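Local coordinates for GTPase activator-like protein (Chaetomium thermophilum, PDB 6SSH), which probably stimulates GTP hydrolysis by a small GTPase, this chain being the TSC2-type Rap/Ran-GAP domain of a longer protein, at residues Arg32-Leu37 / Phe76-Gln81; Val104-Asn109 / Leu189-Ala194. One frame throughout, in Å; residues are numbered along the deposited sequence. Where two conformers were deposited one is given.

Interaction 1. Residues Arg32-Leu37 / Phe76-Gln81; sequences RFLKGL and FHVTTQ. With EDO (1,2-ethanediol), chain E; EDO (1,2-ethanediol), chain B.
Leu37 reaches Phe76 because its CG lies anti to the backbone N (chi1 -164°), while the Phe76 ring leaves CB opposite the carbonyl carbon (chi1 -66°), which carries the ring to meet it. The pair belongs to the alpha/beta core of the Rap/Ran-GAP domain: helix 28-37 packs on one face of a mixed sheet, here against the last residues of strand 73-78. Leu37 comes down over one face of the phenyl ring. Its CD2 makes a CH-pi contact 3.8 Å from the ring centroid, only 9° off the normal, and the nearest atoms of the pair are Leu37 CG and Phe76 CZ, 3.5 Å apart. One helical turn back, Leu34 sends both its methyls to a single methyl of Val78: CD1 and CD2 each lie 4.1 Å from CG1. The four side chains are buried and no hydrogen bond spans the two segments, so this is purely apolar packing. On the strand's other side His77 bonds through ND1 to Asp102 and through NE2 to the carbonyl of Gln51. At the outer end, the Gln81 amide is held at both ends by one 1,2-ethanediol, probably from the crystallisation liquor. OE1 accepts from O1 of that diol at 2.6 Å, and NE2, which also bonds to the backbone O of Tyr63, donates almost straight to its O2 at 2.8 Å. A second diol of the same kind uses its O2 to donate to the Gln81 backbone O at 2.8 Å.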
ATOM      1  N   ARG A  32       6.733   1.084  11.223  1.00 14.93           N
ATOM      2  CA  ARG A  32       7.439  -0.173  11.505  1.00 16.31           C
ATOM      3  C   ARG A  32       6.978  -1.243  10.514  1.00 14.19           C
ATOM      4  O   ARG A  32       7.764  -2.055  10.063  1.00 14.89           O
ATOM      5  CB  ARG A  32       7.228  -0.597  12.940  1.00 19.01           C
ATOM      6  CG  ARG A  32       8.098   0.186  13.905  1.00 24.90           C
ATOM      7  CD  ARG A  32       7.986  -0.429  15.323  1.00 30.15           C
ATOM      8  NE  ARG A  32       6.733  -0.016  15.938  1.00 31.39           N
ATOM      9  CZ  ARG A  32       6.573   1.104  16.648  1.00 34.24           C
ATOM     10  NH1 ARG A  32       7.598   1.931  16.852  1.00 37.07           N
ATOM     11  NH2 ARG A  32       5.381   1.432  17.129  1.00 31.00           N
ATOM     12  N   PHE A  33       5.721  -1.204  10.110  1.00 13.50           N
ATOM     13  CA  PHE A  33       5.194  -2.129   9.110  1.00 12.24           C
ATOM     14  C   PHE A  33       5.905  -1.913   7.771  1.00 12.10           C
ATOM     15  O   PHE A  33       6.326  -2.881   7.146  1.00 12.39           O
ATOM     16  CB  PHE A  33       3.687  -1.915   8.963  1.00 11.80           C
ATOM     17  CG  PHE A  33       3.095  -2.418   7.681  1.00 11.63           C
ATOM     18  CD1 PHE A  33       2.890  -3.773   7.498  1.00 12.48           C
ATOM     19  CD2 PHE A  33       2.718  -1.548   6.647  1.00 12.87           C
ATOM     20  CE1 PHE A  33       2.381  -4.241   6.327  1.00 13.70           C
ATOM     21  CE2 PHE A  33       2.178  -2.068   5.478  1.00 14.60           C
ATOM     22  CZ  PHE A  33       1.996  -3.382   5.352  1.00 14.05           C
ATOM     23  N   LEU A  34       6.079  -0.663   7.318  1.00 11.93           N
ATOM     24  CA  LEU A  34       6.830  -0.441   6.066  1.00 12.24           C
ATOM     25  C   LEU A  34       8.220  -1.049   6.078  1.00 12.56           C
ATOM     26  O   LEU A  34       8.639  -1.677   5.099  1.00 13.26           O
ATOM     27  CB  LEU A  34       6.997   1.059   5.846  1.00 11.63           C
ATOM     28  CG  LEU A  34       5.711   1.838   5.478  1.00 12.69           C
ATOM     29  CD1 LEU A  34       6.113   3.300   5.271  1.00 12.41           C
ATOM     30  CD2 LEU A  34       5.046   1.284   4.253  1.00 14.24           C
ATOM     31  N   LYS A  35       8.887  -0.949   7.221  1.00 13.55           N
ATOM     32  CA  LYS A  35      10.236  -1.453   7.342  1.00 14.81           C
ATOM     33  C   LYS A  35      10.261  -2.952   7.286  1.00 17.30           C
ATOM     34  O   LYS A  35      11.287  -3.539   6.944  1.00 18.34           O
ATOM     35  CB  LYS A  35      10.862  -0.940   8.642  1.00 18.34           C
ATOM     36  CG  LYS A  35      11.142   0.528   8.601  1.00 21.83           C
ATOM     37  CD  LYS A  35      11.713   1.012   9.929  1.00 30.02           C
ATOM     38  CE  LYS A  35      11.696   2.520  10.031  1.00 40.96           C
ATOM     39  NZ  LYS A  35      12.393   3.008  11.268  1.00 44.20           N
ATOM     40  N   GLY A  36       9.158  -3.625   7.643  1.00 15.85           N
ATOM     41  CA  GLY A  36       9.096  -5.056   7.452  1.00 15.90           C
ATOM     42  C   GLY A  36       8.661  -5.517   6.080  1.00 15.68           C
ATOM     43  O   GLY A  36       8.945  -6.637   5.618  1.00 16.89           O
ATOM     44  N   LEU A  37       7.980  -4.637   5.365  1.00 14.12           N
ATOM     45  CA  LEU A  37       7.439  -4.950   4.087  1.00 14.42           C
ATOM     46  C   LEU A  37       8.523  -5.013   3.053  1.00 12.63           C
ATOM     47  O   LEU A  37       8.514  -5.867   2.171  1.00 14.45           O
ATOM     48  CB  LEU A  37       6.464  -3.830   3.717  1.00 20.19           C
ATOM     49  CG  LEU A  37       5.499  -4.082   2.627  1.00 21.07           C
ATOM     50  CD1 LEU A  37       4.569  -5.289   2.910  1.00 15.27           C
ATOM     51  CD2 LEU A  37       4.689  -2.800   2.451  1.00 15.23           C
ATOM     52  N   PHE A  76       7.164  -0.984  -3.964  1.00  9.63           N
ATOM     53  CA  PHE A  76       5.978  -0.370  -3.345  1.00  7.79           C
ATOM     54  C   PHE A  76       5.920   1.108  -3.722  1.00  9.95           C
ATOM     55  O   PHE A  76       6.958   1.797  -3.850  1.00 11.01           O
ATOM     56  CB  PHE A  76       6.000  -0.560  -1.830  1.00  8.89           C
ATOM     57  CG  PHE A  76       5.860  -2.024  -1.438  1.00  9.22           C
ATOM     58  CD1 PHE A  76       6.987  -2.758  -1.126  1.00 10.23           C
ATOM     59  CD2 PHE A  76       4.618  -2.665  -1.513  1.00 10.05           C
ATOM     60  CE1 PHE A  76       6.876  -4.123  -0.801  1.00 11.14           C
ATOM     61  CE2 PHE A  76       4.511  -4.006  -1.180  1.00 11.22           C
ATOM     62  CZ  PHE A  76       5.654  -4.714  -0.848  1.00 11.01           C
ATOM     63  N   HIS A  77       4.694   1.566  -3.935  1.00  8.60           N
ATOM     64  CA  HIS A  77       4.415   2.975  -4.236  1.00  8.17           C
ATOM     65  C   HIS A  77       3.769   3.548  -3.009  1.00  8.38           C
ATOM     66  O   HIS A  77       2.559   3.402  -2.813  1.00  8.83           O
ATOM     67  CB  HIS A  77       3.509   3.151  -5.428  1.00  7.65           C
ATOM     68  CG  HIS A  77       4.068   2.671  -6.716  1.00  8.63           C
ATOM     69  ND1 HIS A  77       3.255   2.263  -7.752  1.00  9.27           N
ATOM     70  CD2 HIS A  77       5.339   2.681  -7.202  1.00 11.09           C
ATOM     71  CE1 HIS A  77       4.007   2.009  -8.816  1.00 10.19           C
ATOM     72  NE2 HIS A  77       5.286   2.264  -8.508  1.00 10.86           N
ATOM     73  N   VAL A  78       4.554   4.128  -2.125  1.00  8.77           N
ATOM     74  CA  VAL A  78       4.133   4.483  -0.767  1.00  8.16           C
ATOM     75  C   VAL A  78       3.783   5.987  -0.779  1.00  8.53           C
ATOM     76  O   VAL A  78       4.675   6.819  -0.870  1.00  8.65           O
ATOM     77  CB  VAL A  78       5.198   4.202   0.262  1.00  8.64           C
ATOM     78  CG1 VAL A  78       4.670   4.486   1.651  1.00 10.12           C
ATOM     79  CG2 VAL A  78       5.674   2.710   0.137  1.00  9.36           C
ATOM     80  N   THR A  79       2.524   6.327  -0.700  1.00  8.60           N
ATOM     81  CA  THR A  79       2.129   7.733  -0.898  1.00  8.75           C
ATOM     82  C   THR A  79       2.753   8.613   0.163  1.00  8.69           C
ATOM     83  O   THR A  79       3.103   9.739  -0.157  1.00  9.23           O
ATOM     84  CB  THR A  79       0.620   7.882  -1.044  1.00  9.82           C
ATOM     85  OG1 THR A  79      -0.030   7.339   0.111  1.00 11.21           O
ATOM     86  CG2 THR A  79       0.135   7.187  -2.304  1.00 10.68           C
ATOM     87  N   THR A  80       2.962   8.162   1.394  1.00  8.45           N
ATOM     88  CA  THR A  80       3.573   8.974   2.425  1.00  8.87           C
ATOM     89  C   THR A  80       5.090   9.210   2.138  1.00  9.16           C
ATOM     90  O   THR A  80       5.670  10.121   2.732  1.00 10.73           O
ATOM     91  CB  THR A  80       3.418   8.428   3.825  1.00  9.73           C
ATOM     92  OG1 THR A  80       3.942   7.074   3.865  1.00 10.67           O
ATOM     93  CG2 THR A  80       1.940   8.412   4.281  1.00 11.26           C
ATOM     94  N   GLN A  81       5.708   8.395   1.268  1.00  9.26           N
ATOM     95  CA  GLN A  81       7.124   8.627   0.848  1.00 10.59           C
ATOM     96  C   GLN A  81       7.237   9.715  -0.210  1.00 10.83           C
ATOM     97  O   GLN A  81       8.351  10.135  -0.557  1.00 10.84           O
ATOM     98  CB  GLN A  81       7.753   7.319   0.328  1.00 10.03           C
ATOM     99  CG  GLN A  81       8.008   6.275   1.394  1.00 10.39           C
ATOM    100  CD  GLN A  81       9.035   6.645   2.440  1.00 11.01           C
ATOM    101  OE1 GLN A  81       8.815   6.543   3.606  1.00 11.86           O
ATOM    102  NE2 GLN A  81      10.207   7.115   1.999  1.00 12.82           N
TER
HETATM  103  C1  EDO E 304      11.586   6.989   6.019  1.00 36.58           C
HETATM  104  O1  EDO E 304      10.428   6.193   5.641  1.00 31.32           O
HETATM  105  C2  EDO E 304      12.658   7.289   4.948  1.00 30.76           C
HETATM  106  O2  EDO E 304      12.169   8.040   3.824  1.00 21.09           O
HETATM  107  C1  EDO B 301      11.075  11.757   0.993  1.00 16.72           C
HETATM  108  O1  EDO B 301      12.030  12.255   0.018  1.00 17.28           O
HETATM  109  C2  EDO B 301      11.256  10.264   1.233  1.00 15.65           C
HETATM  110  O2  EDO B 301      10.986   9.506   0.070  1.00 12.27           O

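Interaction 2. Residues Val104-Asn109 / Leu189-Ala194; sequences VNIVWN and LLALNA
Val104 meets Ala194 and Ala191 where strand 104-109, in the middle of the domain's mixed sheet, is covered by the C-terminal helix 183-201, a helix-on-sheet layer of the alpha/beta fold. The short segments run nearly antiparallel, at 158°, with their axes 8.8 Å apart at the closest. From Val104 CB, which points at the helix, the side chain forks into two methyls. CG1, anti to the backbone N (chi1 -178°), lies 4.0 Å from Ala194 CB and also reaches Ala191, coming 4.2 Å from its CA. CG2, on the other branch, rests against Ala194, 3.7 Å from both its CB and its carbonyl carbon. The two alanines are three residues apart, one helical turn, and present small surfaces to the branched strand residues. Strand alternation turns Asn105 the other way, where its ND2 bonds to the carbonyl of Ile99, at the end of helix 93-99. Two residues on from Val104, Ile106 brings its CD1 to Ala191, and its side chain also touches Val187, one turn earlier in the same helix. No hydrogen bond joins the two segments; Ile106 CD1 lies 4.4 Å from Ala191 CB.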
ATOM      1  N   VAL A 104      -3.167  -3.570  -7.459  1.00 10.64           N
ATOM      2  CA  VAL A 104      -3.231  -3.908  -6.044  1.00 10.55           C
ATOM      3  C   VAL A 104      -2.701  -2.752  -5.215  1.00 11.01           C
ATOM      4  O   VAL A 104      -1.617  -2.238  -5.508  1.00 10.19           O
ATOM      5  CB  VAL A 104      -2.378  -5.165  -5.760  1.00 12.45           C
ATOM      6  CG1 VAL A 104      -2.479  -5.545  -4.316  1.00 12.09           C
ATOM      7  CG2 VAL A 104      -2.831  -6.311  -6.690  1.00 13.21           C
ATOM      8  N   ASN A 105      -3.450  -2.378  -4.163  1.00  9.72           N
ATOM      9  CA  ASN A 105      -3.060  -1.362  -3.202  1.00  9.45           C
ATOM     10  C   ASN A 105      -3.302  -1.833  -1.796  1.00 10.44           C
ATOM     11  O   ASN A 105      -4.370  -2.386  -1.526  1.00 11.52           O
ATOM     12  CB  ASN A 105      -3.825  -0.020  -3.460  1.00  9.69           C
ATOM     13  CG  ASN A 105      -3.344   0.692  -4.683  1.00 11.71           C
ATOM     14  OD1 ASN A 105      -2.280   1.287  -4.664  1.00 12.64           O
ATOM     15  ND2 ASN A 105      -4.067   0.621  -5.725  1.00 12.18           N
ATOM     16  N   ILE A 106      -2.354  -1.607  -0.954  1.00  9.76           N
ATOM     17  CA  ILE A 106      -2.424  -1.827   0.489  1.00  9.55           C
ATOM     18  C   ILE A 106      -2.895  -0.555   1.127  1.00  9.91           C
ATOM     19  O   ILE A 106      -2.318   0.546   0.822  1.00 11.14           O
ATOM     20  CB  ILE A 106      -1.066  -2.252   1.036  1.00  9.84           C
ATOM     21  CG1 ILE A 106      -0.635  -3.558   0.390  1.00 10.99           C
ATOM     22  CG2 ILE A 106      -1.074  -2.326   2.568  1.00 11.05           C
ATOM     23  CD1 ILE A 106       0.845  -3.854   0.540  1.00 11.58           C
ATOM     24  N   VAL A 107      -3.898  -0.584   1.996  1.00  9.93           N
ATOM     25  CA  VAL A 107      -4.445   0.573   2.652  1.00 10.80           C
ATOM     26  C   VAL A 107      -4.296   0.442   4.151  1.00 11.93           C
ATOM     27  O   VAL A 107      -4.779  -0.570   4.720  1.00 12.50           O
ATOM     28  CB  VAL A 107      -5.940   0.722   2.311  1.00 11.39           C
ATOM     29  CG1 VAL A 107      -6.574   1.910   3.033  1.00 15.86           C
ATOM     30  CG2 VAL A 107      -6.132   0.903   0.815  1.00 13.17           C
ATOM     31  N   TRP A 108      -3.600   1.322   4.815  1.00 11.58           N
ATOM     32  CA  TRP A 108      -3.511   1.348   6.274  1.00 10.87           C
ATOM     33  C   TRP A 108      -4.592   2.302   6.744  1.00 11.96           C
ATOM     34  O   TRP A 108      -4.461   3.526   6.644  1.00 12.69           O
ATOM     35  CB  TRP A 108      -2.116   1.756   6.727  1.00 11.30           C
ATOM     36  CG  TRP A 108      -1.988   1.618   8.232  1.00 10.45           C
ATOM     37  CD1 TRP A 108      -2.590   2.353   9.191  1.00 11.77           C
ATOM     38  CD2 TRP A 108      -1.228   0.590   8.929  1.00 10.72           C
ATOM     39  NE1 TRP A 108      -2.251   1.882  10.459  1.00 15.18           N
ATOM     40  CE2 TRP A 108      -1.388   0.817  10.298  1.00 12.49           C
ATOM     41  CE3 TRP A 108      -0.399  -0.429   8.512  1.00 12.72           C
ATOM     42  CZ2 TRP A 108      -0.774   0.004  11.275  1.00 12.76           C
ATOM     43  CZ3 TRP A 108       0.222  -1.236   9.458  1.00 12.36           C
ATOM     44  CH2 TRP A 108       0.019  -1.012  10.828  1.00 13.31           C
ATOM     45  N   ASN A 109      -5.723   1.746   7.173  1.00 13.07           N
ATOM     46  CA  ASN A 109      -6.893   2.529   7.493  1.00 12.98           C
ATOM     47  C   ASN A 109      -6.915   2.958   8.953  1.00 15.00           C
ATOM     48  O   ASN A 109      -7.458   2.257   9.819  1.00 16.56           O
ATOM     49  CB  ASN A 109      -8.147   1.764   7.137  1.00 14.95           C
ATOM     50  CG  ASN A 109      -9.395   2.574   7.449  1.00 16.07           C
ATOM     51  OD1 ASN A 109      -9.357   3.794   7.511  1.00 18.24           O
ATOM     52  ND2 ASN A 109     -10.517   1.864   7.668  1.00 22.44           N
ATOM     53  N   LEU A 189       2.515 -11.513   1.034  1.00 13.84           N
ATOM     54  CA  LEU A 189       2.020 -12.666   0.332  1.00 15.29           C
ATOM     55  C   LEU A 189       0.650 -12.402  -0.308  1.00 15.62           C
ATOM     56  O   LEU A 189       0.406 -12.747  -1.491  1.00 15.34           O
ATOM     57  CB  LEU A 189       1.973 -13.879   1.278  1.00 18.89           C
ATOM     58  CG  LEU A 189       1.601 -15.150   0.554  1.00 22.00           C
ATOM     59  CD1 LEU A 189       2.577 -15.395  -0.544  1.00 28.31           C
ATOM     60  CD2 LEU A 189       1.562 -16.328   1.569  1.00 27.84           C
ATOM     61  N   LEU A 190      -0.263 -11.765   0.425  1.00 12.88           N
ATOM     62  CA  LEU A 190      -1.548 -11.423  -0.184  1.00 13.20           C
ATOM     63  C   LEU A 190      -1.343 -10.510  -1.392  1.00 13.57           C
ATOM     64  O   LEU A 190      -2.033 -10.695  -2.402  1.00 13.51           O
ATOM     65  CB  LEU A 190      -2.447 -10.659   0.807  1.00 13.36           C
ATOM     66  CG  LEU A 190      -2.977 -11.398   2.016  1.00 17.84           C
ATOM     67  CD1 LEU A 190      -3.837 -10.483   2.895  1.00 16.58           C
ATOM     68  CD2 LEU A 190      -3.808 -12.558   1.569  1.00 20.27           C
ATOM     69  N   ALA A 191      -0.449  -9.545  -1.287  1.00 11.79           N
ATOM     70  CA  ALA A 191      -0.248  -8.597  -2.391  1.00 11.44           C
ATOM     71  C   ALA A 191       0.343  -9.309  -3.585  1.00 14.23           C
ATOM     72  O   ALA A 191      -0.058  -9.048  -4.755  1.00 14.06           O
ATOM     73  CB  ALA A 191       0.642  -7.471  -1.935  1.00 14.38           C
ATOM     74  N   LEU A 192       1.304 -10.209  -3.387  1.00 14.05           N
ATOM     75  CA  LEU A 192       1.872 -10.954  -4.490  0.52 15.48           C
ATOM     76  C   LEU A 192       0.812 -11.803  -5.184  1.00 15.99           C
ATOM     77  O   LEU A 192       0.698 -11.824  -6.397  1.00 18.35           O
ATOM     78  CB  LEU A 192       3.026 -11.822  -4.001  0.52 19.40           C
ATOM     79  CG  LEU A 192       3.833 -12.512  -5.102  0.52 21.87           C
ATOM     80  CD1 LEU A 192       4.319 -11.523  -6.166  0.52 22.32           C
ATOM     81  CD2 LEU A 192       5.003 -13.226  -4.431  0.52 24.12           C
ATOM     82  N   ASN A 193       0.023 -12.556  -4.427  1.00 14.63           N
ATOM     83  CA  ASN A 193      -1.004 -13.371  -4.999  1.00 17.08           C
ATOM     84  C   ASN A 193      -2.020 -12.494  -5.742  1.00 15.35           C
ATOM     85  O   ASN A 193      -2.427 -12.796  -6.849  1.00 15.06           O
ATOM     86  CB  ASN A 193      -1.672 -14.192  -3.892  1.00 15.93           C
ATOM     87  CG  ASN A 193      -0.718 -15.297  -3.337  1.00 24.15           C
ATOM     88  OD1 ASN A 193       0.267 -15.641  -3.969  1.00 25.57           O
ATOM     89  ND2 ASN A 193      -0.985 -15.776  -2.157  1.00 24.65           N
ATOM     90  N   ALA A 194      -2.426 -11.403  -5.131  1.00 13.55           N
ATOM     91  CA  ALA A 194      -3.365 -10.497  -5.797  1.00 13.29           C
ATOM     92  C   ALA A 194      -2.797  -9.940  -7.094  1.00 12.93           C
ATOM     93  O   ALA A 194      -3.551  -9.748  -8.065  1.00 13.07           O
ATOM     94  CB  ALA A 194      -3.730  -9.357  -4.866  1.00 13.77           C
TER

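From the N terminus, the chain lays down strand 2-10, enters helix 28-37, starts the sheet's edge at strand 39-42 and steps inward through 63-68 to 73-78, where interaction 1 closes a loop of 38 residues. Interaction 2 opens only later, at strand 104-109, and closes across 79 residues, after strands 127-134, 155-162 and 176-179, on helix 183-201. The loops therefore follow in series and neither nest nor cross. In space they meet: strand 2-10 separates their two strands in the sheet, and both helices cover the same face. Phe33 CB packs 3.6 Å from Trp108 CZ3, and Phe76 CE2 lies 4.1 Å from Ile106 CD1, joining both contacts in one core.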